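Local coordinates for protein Cap5O (Staphylococcus aureus, PDB 3OJO) that acts as a UDP-N-acetyl-mannosamine dehydrogenase that binds NAD and takes part in capsular polysaccharide biosynthesis, at residues R163-P166 with G167-L170; N251-P254 with R255-I258; I288-G291 with R292-N296; V303-T306 with K307-K311; L418-N421 with Y422-F426. All coordinates share one frame; numbering follows the deposited sequence.

Contact 1: R163-P166 with G167-L170. With PDC (pyridine-2,6-dicarboxylic acid), chain K; PDC (pyridine-2,6-dicarboxylic acid), chain L; NAD (nicotinamide-adenine-dinucleotide), chain J.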
# COMPACT_ATOMS: atom_id res chain seq x y z
N ARG B 163 -10.74 -0.65 -19.90
CA ARG B 163 -10.70 -1.80 -19.02
C ARG B 163 -12.08 -2.41 -19.05
O ARG B 163 -13.05 -1.75 -18.67
CB ARG B 163 -10.29 -1.36 -17.61
CG ARG B 163 -10.10 -2.51 -16.63
CD ARG B 163 -9.51 -2.05 -15.31
NE ARG B 163 -10.29 -0.98 -14.69
CZ ARG B 163 -9.78 -0.04 -13.89
NH1 ARG B 163 -8.49 -0.04 -13.59
NH2 ARG B 163 -10.57 0.90 -13.38
N VAL B 164 -12.17 -3.64 -19.57
CA VAL B 164 -13.44 -4.39 -19.73
C VAL B 164 -13.65 -5.45 -18.66
O VAL B 164 -12.70 -6.16 -18.29
CB VAL B 164 -13.68 -4.97 -21.17
CG1 VAL B 164 -13.76 -3.88 -22.22
CG2 VAL B 164 -12.66 -6.05 -21.56
N LEU B 165 -14.91 -5.56 -18.21
CA LEU B 165 -15.36 -6.55 -17.23
C LEU B 165 -15.90 -7.75 -18.02
O LEU B 165 -16.98 -7.63 -18.61
CB LEU B 165 -16.50 -5.97 -16.36
CG LEU B 165 -16.74 -6.61 -14.99
CD1 LEU B 165 -17.25 -5.58 -14.02
CD2 LEU B 165 -17.74 -7.77 -15.07
N PRO B 166 -15.19 -8.90 -18.05
CA PRO B 166 -15.73 -10.06 -18.78
C PRO B 166 -17.06 -10.57 -18.21
O PRO B 166 -17.27 -10.55 -17.00
CB PRO B 166 -14.61 -11.10 -18.69
CG PRO B 166 -13.38 -10.30 -18.33
CD PRO B 166 -13.88 -9.20 -17.45
N GLY B 167 -17.97 -10.91 -19.11
CA GLY B 167 -19.33 -11.35 -18.80
C GLY B 167 -20.31 -10.19 -18.83
O GLY B 167 -21.50 -10.41 -19.07
N LYS B 168 -19.79 -8.96 -18.66
CA LYS B 168 -20.56 -7.71 -18.65
C LYS B 168 -19.89 -6.62 -19.46
O LYS B 168 -20.04 -5.45 -19.11
CB LYS B 168 -20.76 -7.21 -17.18
CG LYS B 168 -21.59 -8.13 -16.28
CD LYS B 168 -23.07 -8.14 -16.68
CE LYS B 168 -23.65 -9.53 -16.78
NZ LYS B 168 -24.78 -9.55 -17.75
N ILE B 169 -19.14 -6.99 -20.53
CA ILE B 169 -18.35 -6.05 -21.37
C ILE B 169 -19.14 -4.87 -21.90
O ILE B 169 -18.73 -3.73 -21.65
CB ILE B 169 -17.48 -6.72 -22.48
CG1 ILE B 169 -16.34 -7.57 -21.86
CG2 ILE B 169 -16.91 -5.67 -23.43
CD1 ILE B 169 -15.66 -8.58 -22.85
N LEU B 170 -20.23 -5.13 -22.64
CA LEU B 170 -21.06 -4.07 -23.23
C LEU B 170 -21.69 -3.17 -22.19
O LEU B 170 -21.62 -1.94 -22.35
CB LEU B 170 -22.11 -4.60 -24.22
CG LEU B 170 -21.60 -5.27 -25.51
CD1 LEU B 170 -22.76 -5.58 -26.44
CD2 LEU B 170 -20.52 -4.45 -26.22
N1 PDC K . -10.67 -5.37 -13.22
C2 PDC K . -11.34 -4.22 -13.00
C3 PDC K . -12.24 -3.67 -13.93
C4 PDC K . -12.48 -4.39 -15.09
C5 PDC K . -11.76 -5.59 -15.31
C6 PDC K . -10.86 -6.05 -14.34
C7 PDC K . -11.10 -3.51 -11.77
O1 PDC K . -10.29 -4.04 -10.99
O2 PDC K . -11.81 -2.34 -11.60
C8 PDC K . -10.12 -7.29 -14.57
O3 PDC K . -10.25 -7.95 -15.57
O4 PDC K . -9.27 -7.71 -13.66
N1 PDC L . -7.50 -3.44 -10.33
C2 PDC L . -7.39 -3.46 -9.00
C3 PDC L . -6.46 -2.59 -8.42
C4 PDC L . -5.68 -1.81 -9.31
C5 PDC L . -5.87 -1.87 -10.70
C6 PDC L . -6.83 -2.71 -11.17
C7 PDC L . -8.31 -4.39 -8.27
O1 PDC L . -8.31 -4.45 -7.06
O2 PDC L . -9.16 -5.16 -9.02
C8 PDC L . -7.22 -2.90 -12.58
O3 PDC L . -6.70 -2.26 -13.50
O4 PDC L . -8.19 -3.80 -12.84
PA NAD J . -6.05 -8.91 -27.22
O1A NAD J . -4.81 -9.70 -27.39
O2A NAD J . -7.20 -9.76 -26.85
O5B NAD J . -6.36 -8.14 -28.60
C5B NAD J . -5.36 -7.49 -29.33
C4B NAD J . -5.69 -7.63 -30.79
O4B NAD J . -5.02 -6.63 -31.53
C3B NAD J . -5.29 -9.00 -31.37
O3B NAD J . -6.37 -9.51 -32.14
C2B NAD J . -4.15 -8.64 -32.31
O2B NAD J . -4.04 -9.50 -33.43
C1B NAD J . -4.49 -7.22 -32.72
N9A NAD J . -3.30 -6.49 -33.16
C8A NAD J . -2.04 -6.57 -32.60
N7A NAD J . -1.23 -5.67 -33.21
C5A NAD J . -1.97 -5.02 -34.15
C6A NAD J . -1.63 -4.02 -35.06
N6A NAD J . -0.38 -3.56 -35.07
N1A NAD J . -2.61 -3.54 -35.93
C2A NAD J . -3.90 -4.02 -35.87
N3A NAD J . -4.23 -5.01 -34.97
C4A NAD J . -3.27 -5.51 -34.12
O3 NAD J . -5.77 -7.74 -26.14
PN NAD J . -6.93 -6.99 -25.32
O1N NAD J . -7.27 -7.84 -24.15
O2N NAD J . -7.99 -6.53 -26.25
O5D NAD J . -6.17 -5.73 -24.72
C5D NAD J . -5.30 -4.95 -25.51
C4D NAD J . -4.57 -3.99 -24.58
O4D NAD J . -5.50 -3.15 -23.91
C3D NAD J . -3.84 -4.68 -23.42
O3D NAD J . -2.63 -5.34 -23.74
C2D NAD J . -3.64 -3.49 -22.51
O2D NAD J . -2.73 -2.61 -23.12
C1D NAD J . -4.99 -2.82 -22.62
N1N NAD J . -5.83 -3.32 -21.51
C2N NAD J . -6.70 -4.38 -21.66
C3N NAD J . -7.44 -4.84 -20.56
C7N NAD J . -8.67 -5.67 -20.77
O7N NAD J . -9.83 -5.32 -20.04
N7N NAD J . -8.65 -6.71 -21.61
C4N NAD J . -7.26 -4.24 -19.31
C5N NAD J . -6.35 -3.19 -19.15
C6N NAD J . -5.63 -2.76 -20.27
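Val164 and Ile169 meet across the bend as two branched side chains set at a slant to each other. CB of Val164 lies 3.8 Å from CG1 of Ile169, and the second pair of branches, Val164 CG1 and Ile169 CG2, comes equally near. The neighbouring pair is arranged otherwise: Leu165 and Lys168 run side by side in the same direction, with Leu165 CD2 3.7 Å from Lys168 CB, while the ammonium end of the lysine leads away. What brings these partners together is a type II turn from Leu165 to Lys168. It is closed by Lys168 N donating to Leu165 O at 3.1 Å, the donor tilted 34° from the carbonyl plane, and Gly167 supplies its positive phi. Lys168 then serves as N-cap of helix 169-175, and Glu59 accepts hydrogen bonds from the amides of both Gly167 and Ile169. The turn belongs to the Rossmann-type NAD-binding domain, where it lies between strand 156-159 and that helix; the residues just before it, Arg163 and Val164, line the NAD pocket. Val164 N gives a nearly straight bond (163°) to O7N of the NAD carboxamide, 2.9 Å away. With chi1 near 180° (-175°), Arg163 carries its chain away from the turn, passing CG 3.4 Å from C4 of one pyridine-2,6-dicarboxylic acid (chain K). A bend at chi3 then delivers NH1 to O3 of a second such molecule (chain L) at 2.9 Å, near the guanidinium plane, whereas O2 of the first lies over a guanidinium face. NH1 also forms a salt bridge with Glu218.

Contact 2: N251-P254 with R255-I258. With PDC (pyridine-2,6-dicarboxylic acid), chain F; PDC (pyridine-2,6-dicarboxylic acid), chain E; PDC (pyridine-2,6-dicarboxylic acid), chain D.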
# COMPACT_ATOMS: atom_id res chain seq x y z
N ASN B 251 -6.16 -5.09 9.69
CA ASN B 251 -7.11 -4.36 8.83
C ASN B 251 -8.30 -3.74 9.57
O ASN B 251 -9.05 -2.97 8.97
CB ASN B 251 -7.54 -5.19 7.62
CG ASN B 251 -6.49 -5.32 6.53
OD1 ASN B 251 -5.40 -4.73 6.57
ND2 ASN B 251 -6.82 -6.12 5.52
N LYS B 252 -8.43 -4.01 10.88
CA LYS B 252 -9.46 -3.40 11.74
C LYS B 252 -9.16 -1.89 11.91
O LYS B 252 -10.06 -1.10 12.21
CB LYS B 252 -9.56 -4.11 13.10
CG LYS B 252 -10.22 -5.48 13.02
CD LYS B 252 -10.18 -6.19 14.37
CE LYS B 252 -10.93 -7.50 14.40
NZ LYS B 252 -10.11 -8.64 13.86
N HIS B 253 -7.90 -1.48 11.66
CA HIS B 253 -7.54 -0.07 11.66
C HIS B 253 -8.18 0.55 10.40
O HIS B 253 -8.03 -0.00 9.30
CB HIS B 253 -6.01 0.12 11.66
CG HIS B 253 -5.59 1.56 11.80
ND1 HIS B 253 -4.87 1.98 12.88
CD2 HIS B 253 -5.80 2.61 10.97
CE1 HIS B 253 -4.68 3.28 12.70
NE2 HIS B 253 -5.24 3.70 11.58
N PRO B 254 -8.94 1.67 10.56
CA PRO B 254 -9.65 2.29 9.41
C PRO B 254 -8.79 2.65 8.20
O PRO B 254 -9.31 2.68 7.09
CB PRO B 254 -10.26 3.55 10.02
CG PRO B 254 -9.49 3.79 11.31
CD PRO B 254 -9.23 2.41 11.81
N ARG B 255 -7.50 2.96 8.43
CA ARG B 255 -6.58 3.36 7.38
C ARG B 255 -5.53 2.30 7.03
O ARG B 255 -4.49 2.64 6.47
CB ARG B 255 -5.92 4.70 7.75
CG ARG B 255 -6.83 5.91 7.56
CD ARG B 255 -6.30 7.09 8.35
NE ARG B 255 -6.71 6.91 9.75
CZ ARG B 255 -6.04 7.34 10.80
NH1 ARG B 255 -4.91 8.03 10.64
NH2 ARG B 255 -6.49 7.10 12.02
N VAL B 256 -5.80 1.01 7.39
CA VAL B 256 -4.92 -0.13 7.11
C VAL B 256 -5.69 -1.12 6.23
O VAL B 256 -6.77 -1.58 6.61
CB VAL B 256 -4.29 -0.78 8.38
CG1 VAL B 256 -3.53 -2.07 8.04
CG2 VAL B 256 -3.36 0.21 9.09
N ASN B 257 -5.15 -1.39 5.01
CA ASN B 257 -5.82 -2.25 4.04
C ASN B 257 -4.87 -3.27 3.43
O ASN B 257 -4.72 -3.33 2.21
CB ASN B 257 -6.53 -1.38 2.95
CG ASN B 257 -7.23 -0.14 3.46
OD1 ASN B 257 -8.35 -0.19 3.99
ND2 ASN B 257 -6.54 1.01 3.35
N ILE B 258 -4.23 -4.09 4.27
CA ILE B 258 -3.27 -5.12 3.83
C ILE B 258 -3.93 -6.11 2.88
O ILE B 258 -5.04 -6.60 3.13
CB ILE B 258 -2.51 -5.79 5.02
CG1 ILE B 258 -1.80 -4.71 5.85
CG2 ILE B 258 -1.50 -6.83 4.53
CD1 ILE B 258 -1.53 -5.05 7.25
N1 PDC F . -1.43 4.67 11.98
C2 PDC F . -1.93 4.45 10.75
C3 PDC F . -1.70 3.22 10.16
C4 PDC F . -0.95 2.28 10.87
C5 PDC F . -0.39 2.53 12.11
C6 PDC F . -0.67 3.77 12.63
C7 PDC F . -2.75 5.51 10.14
O1 PDC F . -2.89 6.52 10.78
O2 PDC F . -3.26 5.38 8.93
C8 PDC F . -0.19 4.22 13.95
O3 PDC F . 0.47 3.46 14.59
O4 PDC F . -0.57 5.46 14.39
N1 PDC E . -1.85 7.22 15.91
C2 PDC E . -2.94 6.43 15.96
C3 PDC E . -3.64 6.11 17.18
C4 PDC E . -3.19 6.68 18.36
C5 PDC E . -2.07 7.48 18.30
C6 PDC E . -1.41 7.75 17.06
C7 PDC E . -3.48 5.88 14.72
O1 PDC E . -2.86 6.14 13.64
O2 PDC E . -4.62 5.11 14.98
C8 PDC E . -0.18 8.60 17.03
O3 PDC E . 0.31 9.05 18.04
O4 PDC E . 0.44 8.78 15.85
N1 PDC D . -1.59 9.13 12.69
C2 PDC D . -2.43 10.16 12.82
C3 PDC D . -2.20 11.38 12.11
C4 PDC D . -1.04 11.51 11.30
C5 PDC D . -0.16 10.42 11.20
C6 PDC D . -0.47 9.23 11.90
C7 PDC D . -3.61 9.98 13.68
O1 PDC D . -3.80 8.89 14.21
O2 PDC D . -4.48 10.98 13.85
C8 PDC D . 0.37 8.04 11.85
O3 PDC D . 1.42 7.98 11.18
O4 PDC D . -0.16 7.05 12.65
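The imidazole of His253 overlaps the guanidinium of Arg255, its NE2 standing 3.5 Å above the guanidinium plane and displaced toward the rim. Swung anti to the amide nitrogen (chi1 -174°), the ring reaches both this arginine and one pyridine-2,6-dicarboxylic acid (chain F), whose C3 lies over one of its faces. At the ring edge the backbone N of Arg255 sits 3.1 Å from CD2. His253 CB meets Val256 CG2 at 3.7 Å, where the two side chains cross at about a right angle. The same methyl, CG2, also approaches C3 of the chain F molecule at 3.6 Å. A type I turn from His253 to Val256 underlies the cluster. Its closing bond, Val256 N to His253 O, is 3.1 Å long, and the donor stands well above the carbonyl plane. Farther along, the Asn251 amide bonds both backbone polar atoms of Ile258: OD1 takes Ile258 N at 2.7 Å, and ND2 gives to Ile258 O at 3.0 Å, almost straight (174°) and on a lone pair. Asn257 reaches Tyr221 of the second subunit. The whole is a loop of the central domain, closed by a side-chain amide pairing with the backbone N and O of one residue, much as a strand neighbour would; in this derivative crystal its tip holds the europium complex, which residues of the second subunit also contact.

Contact 3: I288-G291 with R292-N296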
# COMPACT_ATOMS: atom_id res chain seq x y z
N ILE B 288 9.10 0.03 -6.11
CA ILE B 288 8.42 -0.68 -7.20
C ILE B 288 9.23 -1.93 -7.61
O ILE B 288 8.65 -3.00 -7.73
CB ILE B 288 8.06 0.25 -8.39
CG1 ILE B 288 7.07 1.35 -7.93
CG2 ILE B 288 7.46 -0.55 -9.57
CD1 ILE B 288 7.05 2.62 -8.76
N GLN B 289 10.55 -1.77 -7.78
CA GLN B 289 11.49 -2.84 -8.15
C GLN B 289 11.47 -3.98 -7.11
O GLN B 289 11.32 -5.15 -7.48
CB GLN B 289 12.90 -2.25 -8.26
CG GLN B 289 13.97 -3.20 -8.78
CD GLN B 289 15.32 -2.55 -8.70
OE1 GLN B 289 15.81 -2.19 -7.62
NE2 GLN B 289 15.96 -2.39 -9.85
N THR B 290 11.62 -3.63 -5.82
CA THR B 290 11.58 -4.55 -4.69
C THR B 290 10.26 -5.32 -4.66
O THR B 290 10.29 -6.55 -4.51
CB THR B 290 11.87 -3.78 -3.40
OG1 THR B 290 13.08 -3.03 -3.58
CG2 THR B 290 11.98 -4.69 -2.20
N GLY B 291 9.14 -4.61 -4.84
CA GLY B 291 7.81 -5.21 -4.90
C GLY B 291 7.68 -6.27 -5.97
O GLY B 291 7.07 -7.31 -5.76
N ARG B 292 8.27 -6.00 -7.14
CA ARG B 292 8.31 -6.86 -8.32
C ARG B 292 9.19 -8.10 -8.04
O ARG B 292 8.80 -9.22 -8.37
CB ARG B 292 8.85 -6.07 -9.52
CG ARG B 292 7.81 -5.18 -10.21
CD ARG B 292 7.10 -5.90 -11.34
NE ARG B 292 6.02 -6.77 -10.85
CZ ARG B 292 6.05 -8.11 -10.86
NH1 ARG B 292 7.11 -8.75 -11.35
NH2 ARG B 292 5.04 -8.80 -10.37
N GLU B 293 10.35 -7.87 -7.39
CA GLU B 293 11.29 -8.92 -7.00
C GLU B 293 10.63 -9.92 -6.07
O GLU B 293 10.78 -11.13 -6.29
CB GLU B 293 12.54 -8.31 -6.32
CG GLU B 293 13.51 -7.64 -7.28
CD GLU B 293 14.60 -6.75 -6.70
OE1 GLU B 293 15.26 -6.04 -7.49
OE2 GLU B 293 14.81 -6.77 -5.46
N ILE B 294 9.85 -9.42 -5.06
CA ILE B 294 9.12 -10.23 -4.08
C ILE B 294 8.05 -11.03 -4.78
O ILE B 294 7.99 -12.24 -4.60
CB ILE B 294 8.59 -9.41 -2.86
CG1 ILE B 294 9.74 -8.79 -2.05
CG2 ILE B 294 7.71 -10.26 -1.93
CD1 ILE B 294 9.41 -7.49 -1.41
N ASN B 295 7.27 -10.38 -5.66
CA ASN B 295 6.21 -11.05 -6.43
C ASN B 295 6.73 -12.11 -7.40
O ASN B 295 6.09 -13.16 -7.55
CB ASN B 295 5.26 -10.05 -7.08
CG ASN B 295 4.46 -9.26 -6.07
OD1 ASN B 295 4.21 -9.69 -4.94
ND2 ASN B 295 4.04 -8.06 -6.43
N ASN B 296 7.91 -11.86 -7.99
CA ASN B 296 8.59 -12.78 -8.90
C ASN B 296 9.13 -14.01 -8.16
O ASN B 296 9.27 -15.07 -8.77
CB ASN B 296 9.75 -12.08 -9.63
CG ASN B 296 9.33 -11.14 -10.74
OD1 ASN B 296 8.22 -11.20 -11.29
ND2 ASN B 296 10.21 -10.23 -11.07
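Glu293 folds back along the helix over Gln289, and its atoms can be followed one by one. CB rests 3.4 Å from Thr290 O. CG, anti to the carbonyl carbon (chi1 -75°), lies 3.3 Å from Gln289 O, the same oxygen that accepts the Glu293 backbone N. From there the chain runs extended, CD passing toward the Gln289 side chain, until OE1 meets Gln289 CG at 3.4 Å. The carboxylate thus touches the aliphatic part of the glutamine, its plane only 21° from that of the amide, and no hydrogen bond joins the two groups. One residue on, the contact is apolar: Thr290 CG2 faces Ile294 CD1 at 3.9 Å, while the threonine hydroxyl is bonded to Lys286 O. Four regular i to i+4 backbone bonds join the two segments, from Arg292 N to Ile288 O up to Asn295 N to Gly291 O. Arg292, bent at chi2 and chi3, curls toward the following turn, where NH1 donates to Asn296 OD1 at 2.7 Å with the acceptor near the guanidinium plane. Asn295 turns its ND2 to Asp223 O. These residues form the first part of helix 286-312, which packs against helix 208-238 through Ile288 on Thr220 and Asn295 on Ala227 and Asn230. This part of the helix also meets the second subunit, whose Glu231 is hydrogen-bonded to Ile288 N and whose Leu287 packs on Ile294.

Contact 4: V303-T306 with K307-K311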
# COMPACT_ATOMS: atom_id res chain seq x y z
N VAL B 303 7.01 -23.57 -4.95
CA VAL B 303 7.72 -24.77 -5.40
C VAL B 303 8.53 -25.39 -4.22
O VAL B 303 8.41 -26.59 -3.97
CB VAL B 303 8.56 -24.50 -6.69
CG1 VAL B 303 9.50 -25.66 -7.01
CG2 VAL B 303 7.66 -24.19 -7.89
N ASP B 304 9.29 -24.56 -3.47
CA ASP B 304 10.07 -25.00 -2.32
C ASP B 304 9.17 -25.58 -1.23
O ASP B 304 9.53 -26.58 -0.61
CB ASP B 304 10.95 -23.84 -1.78
CG ASP B 304 11.42 -24.03 -0.34
OD1 ASP B 304 12.29 -24.91 -0.11
OD2 ASP B 304 10.89 -23.32 0.56
N THR B 305 8.00 -24.97 -1.01
CA THR B 305 7.02 -25.44 -0.02
C THR B 305 6.44 -26.80 -0.48
O THR B 305 6.28 -27.70 0.35
CB THR B 305 5.96 -24.37 0.24
OG1 THR B 305 6.62 -23.15 0.60
CG2 THR B 305 5.00 -24.76 1.33
N THR B 306 6.16 -26.93 -1.79
CA THR B 306 5.62 -28.13 -2.42
C THR B 306 6.62 -29.28 -2.26
O THR B 306 6.24 -30.34 -1.76
CB THR B 306 5.21 -27.82 -3.89
OG1 THR B 306 4.14 -26.87 -3.87
CG2 THR B 306 4.79 -29.06 -4.68
N LYS B 307 7.91 -29.04 -2.62
CA LYS B 307 9.02 -30.00 -2.50
C LYS B 307 9.10 -30.59 -1.07
O LYS B 307 9.31 -31.80 -0.93
CB LYS B 307 10.35 -29.35 -2.89
CG LYS B 307 10.51 -29.14 -4.40
CD LYS B 307 11.97 -29.06 -4.84
CE LYS B 307 12.55 -27.67 -4.82
NZ LYS B 307 13.99 -27.68 -5.18
N GLN B 308 8.88 -29.75 -0.04
CA GLN B 308 8.88 -30.15 1.37
C GLN B 308 7.67 -31.00 1.74
O GLN B 308 7.81 -31.89 2.58
CB GLN B 308 8.97 -28.91 2.27
CG GLN B 308 10.36 -28.30 2.33
CD GLN B 308 10.36 -26.96 3.03
OE1 GLN B 308 10.72 -25.93 2.46
NE2 GLN B 308 9.97 -26.95 4.30
N ILE B 309 6.48 -30.72 1.17
CA ILE B 309 5.25 -31.49 1.44
C ILE B 309 5.42 -32.91 0.87
O ILE B 309 5.14 -33.89 1.55
CB ILE B 309 3.98 -30.78 0.87
CG1 ILE B 309 3.73 -29.41 1.57
CG2 ILE B 309 2.74 -31.69 0.96
CD1 ILE B 309 2.86 -28.39 0.74
N ILE B 310 5.91 -32.98 -0.38
CA ILE B 310 6.15 -34.19 -1.14
C ILE B 310 7.28 -35.05 -0.56
O ILE B 310 7.33 -36.25 -0.83
CB ILE B 310 6.25 -33.83 -2.66
CG1 ILE B 310 5.15 -34.50 -3.50
CG2 ILE B 310 7.65 -33.97 -3.27
CD1 ILE B 310 3.75 -33.99 -3.22
N LYS B 311 8.18 -34.44 0.24
CA LYS B 311 9.29 -35.10 0.92
C LYS B 311 8.72 -35.89 2.11
O LYS B 311 9.03 -37.08 2.26
CB LYS B 311 10.33 -34.07 1.39
CG LYS B 311 11.46 -34.64 2.24
CD LYS B 311 12.07 -33.62 3.23
CE LYS B 311 11.12 -32.99 4.25
NZ LYS B 311 10.38 -34.00 5.05
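Val303 opens the stretch by accepting Lys307 N at its carbonyl oxygen, 2.8 Å away and nearly straight (171°). The same oxygen lies 3.3 Å from Lys307 CG, whose chain bends at chi3 and brings CE past Val303 CG1. Asp304 comes next, its CG anti to the backbone N (chi1 160°), which brings the carboxylate beside the end of Gln308, the two side chains crossing at a slant. Lys307 NZ stays 6.0 Å from Asp304 OD1 and makes a long, weak ion pair with Glu347. Thr305 directs its hydroxyl back to Tyr301 O, and its own carbonyl takes Ile309 N at 3.1 Å. Ile309 CG1 also settles 3.3 Å from Thr305 O, which places the isoleucine alongside the backbone of the preceding turn. Thr306 repeats the threonine pattern, its OG1 bonded to Val302 O. Its carbonyl oxygen has two donors: Ile310 N at 3.0 Å, nearly along the C=O axis, and Ile309 N in a weak second bond with a poor angle. In this way both buried threonine hydroxyls are satisfied within the helix, and the methyl groups are turned to the neighbours. Val303 and Thr306 meet helix 336-346, while Thr305, Thr306, Ile309 and Ile310 lie on strands 377-380 and 402-405. Such a helix laid against a parallel sheet is the basic layer packing of an alpha/beta Rossmann-like domain, here the one assigned to UDP binding.

Contact 5: L418-N421 with Y422-F426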
# COMPACT_ATOMS: atom_id res chain seq x y z
N LEU B 418 -6.82 -33.04 4.49
CA LEU B 418 -6.02 -32.09 5.27
C LEU B 418 -5.86 -30.79 4.45
O LEU B 418 -5.18 -30.80 3.42
CB LEU B 418 -4.64 -32.66 5.61
CG LEU B 418 -4.59 -33.73 6.69
CD1 LEU B 418 -3.32 -34.54 6.56
CD2 LEU B 418 -4.65 -33.12 8.07
N TYR B 419 -6.54 -29.71 4.88
CA TYR B 419 -6.51 -28.43 4.18
C TYR B 419 -5.54 -27.40 4.78
O TYR B 419 -5.65 -27.03 5.95
CB TYR B 419 -7.92 -27.83 4.05
CG TYR B 419 -7.93 -26.46 3.40
CD1 TYR B 419 -7.95 -25.30 4.17
CD2 TYR B 419 -7.92 -26.32 2.01
CE1 TYR B 419 -7.92 -24.04 3.57
CE2 TYR B 419 -7.90 -25.07 1.41
CZ TYR B 419 -7.90 -23.93 2.20
OH TYR B 419 -7.91 -22.69 1.62
N TYR B 420 -4.67 -26.86 3.92
CA TYR B 420 -3.71 -25.84 4.30
C TYR B 420 -3.83 -24.56 3.47
O TYR B 420 -4.21 -24.60 2.29
CB TYR B 420 -2.27 -26.38 4.31
CG TYR B 420 -2.06 -27.57 5.22
CD1 TYR B 420 -2.31 -28.87 4.78
CD2 TYR B 420 -1.54 -27.41 6.50
CE1 TYR B 420 -2.09 -29.97 5.60
CE2 TYR B 420 -1.30 -28.50 7.33
CZ TYR B 420 -1.59 -29.78 6.88
OH TYR B 420 -1.38 -30.87 7.68
N ASN B 421 -3.50 -23.44 4.12
CA ASN B 421 -3.50 -22.05 3.67
C ASN B 421 -2.06 -21.58 3.69
O ASN B 421 -1.15 -22.35 3.99
CB ASN B 421 -4.20 -21.24 4.79
CG ASN B 421 -5.63 -20.91 4.59
OD1 ASN B 421 -6.14 -20.87 3.47
ND2 ASN B 421 -6.29 -20.55 5.69
N TYR B 422 -1.86 -20.27 3.52
CA TYR B 422 -0.58 -19.62 3.73
C TYR B 422 -0.53 -19.33 5.24
O TYR B 422 0.54 -19.18 5.82
CB TYR B 422 -0.52 -18.31 2.95
CG TYR B 422 0.17 -18.40 1.61
CD1 TYR B 422 1.36 -19.10 1.47
CD2 TYR B 422 -0.26 -17.65 0.53
CE1 TYR B 422 2.05 -19.13 0.26
CE2 TYR B 422 0.42 -17.66 -0.68
CZ TYR B 422 1.58 -18.40 -0.81
OH TYR B 422 2.24 -18.42 -2.01
N GLY B 423 -1.71 -19.27 5.85
CA GLY B 423 -1.89 -19.05 7.27
C GLY B 423 -1.47 -20.21 8.15
O GLY B 423 -1.07 -19.98 9.28
N ASN B 424 -1.54 -21.45 7.68
CA ASN B 424 -1.20 -22.59 8.55
C ASN B 424 -0.29 -23.65 7.95
O ASN B 424 -0.13 -24.71 8.56
CB ASN B 424 -2.48 -23.26 9.06
CG ASN B 424 -3.38 -23.78 7.95
OD1 ASN B 424 -4.58 -23.57 7.95
ND2 ASN B 424 -2.80 -24.41 6.95
N ILE B 425 0.29 -23.39 6.77
CA ILE B 425 1.17 -24.35 6.11
C ILE B 425 2.36 -24.84 6.99
O ILE B 425 2.75 -26.01 6.89
CB ILE B 425 1.51 -23.99 4.63
CG1 ILE B 425 2.20 -25.13 3.85
CG2 ILE B 425 2.27 -22.67 4.51
CD1 ILE B 425 1.35 -26.39 3.63
N PHE B 426 2.86 -23.97 7.89
CA PHE B 426 3.96 -24.26 8.82
C PHE B 426 3.66 -25.45 9.78
O PHE B 426 4.59 -26.04 10.33
CB PHE B 426 4.35 -23.00 9.62
CG PHE B 426 3.22 -22.39 10.41
CD1 PHE B 426 2.89 -22.86 11.68
CD2 PHE B 426 2.46 -21.35 9.88
CE1 PHE B 426 1.83 -22.31 12.40
CE2 PHE B 426 1.42 -20.79 10.61
CZ PHE B 426 1.10 -21.28 11.85
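The carbonyl oxygen of Asn421 is approached by several atoms of Ile425. Ile425 N makes a weak, strongly bent bond to it at 3.3 Å (122°), while CB comes to 3.2 Å and CG2 to 3.5 Å, so the oxygen lies against the root of the isoleucine. The other branch of Ile425, with CG1 anti to its backbone N (chi1 -168°), reaches back along the chain until CD1 meets Tyr420 CB at 3.7 Å. The two side chains cross at about a right angle, and CD1 sits obliquely to the tyrosine ring. Asn424 approaches the same ring with its amide plane turned 76° from the ring plane, and the backbone O of Asn424 lies in plane at the ring edge, 3.7 Å from CD2 of Tyr420. Strand 418-420, from which this turn departs, is an outer strand of the five-stranded parallel sheet in the Rossmann-like domain assigned to UDP binding. It is held by backbone hydrogen bonds from Leu418 and Tyr420 to the neighbouring strand, among them those to Ile403. Tyr420 also meets Phe428 edge to face, and Tyr419 on the strand bonds Asp405 through its hydroxyl. Within the bend, the side chains of Asn421 and Asn424 cross at a slant. Tyr422 leaves it in another direction: its CB touches Asn421 C at 3.7 Å, its side chain packs on Met298, Tyr301 and Val302 of helix 286-312, and its hydroxyl is hydrogen-bonded to Gly262 O in a loop.

How the contacts relate
Contacts 3 and 4 lie on one helix, 286-312, and both are largely buried, but contact 3 packs on a helix whereas contact 4 lies on a parallel sheet. Contacts 2 and 3 both touch the second subunit. Contact 5, partly buried at the sheet edge, has a weak backbone bond and tyrosine-isoleucine packing; it touches contact 4, Ile425 CG1 being 3.8 Å from Thr305 CG2. Contacts 1 and 2 are partly buried turns beside pyridine-2,6-dicarboxylic acid, their centres 30 Å apart within this chain. Only contact 1 also holds NAD. The chemistry follows: arginine, histidine and backbone amides near ligands in the turns, regular backbone bonds with apolar branches along the helix.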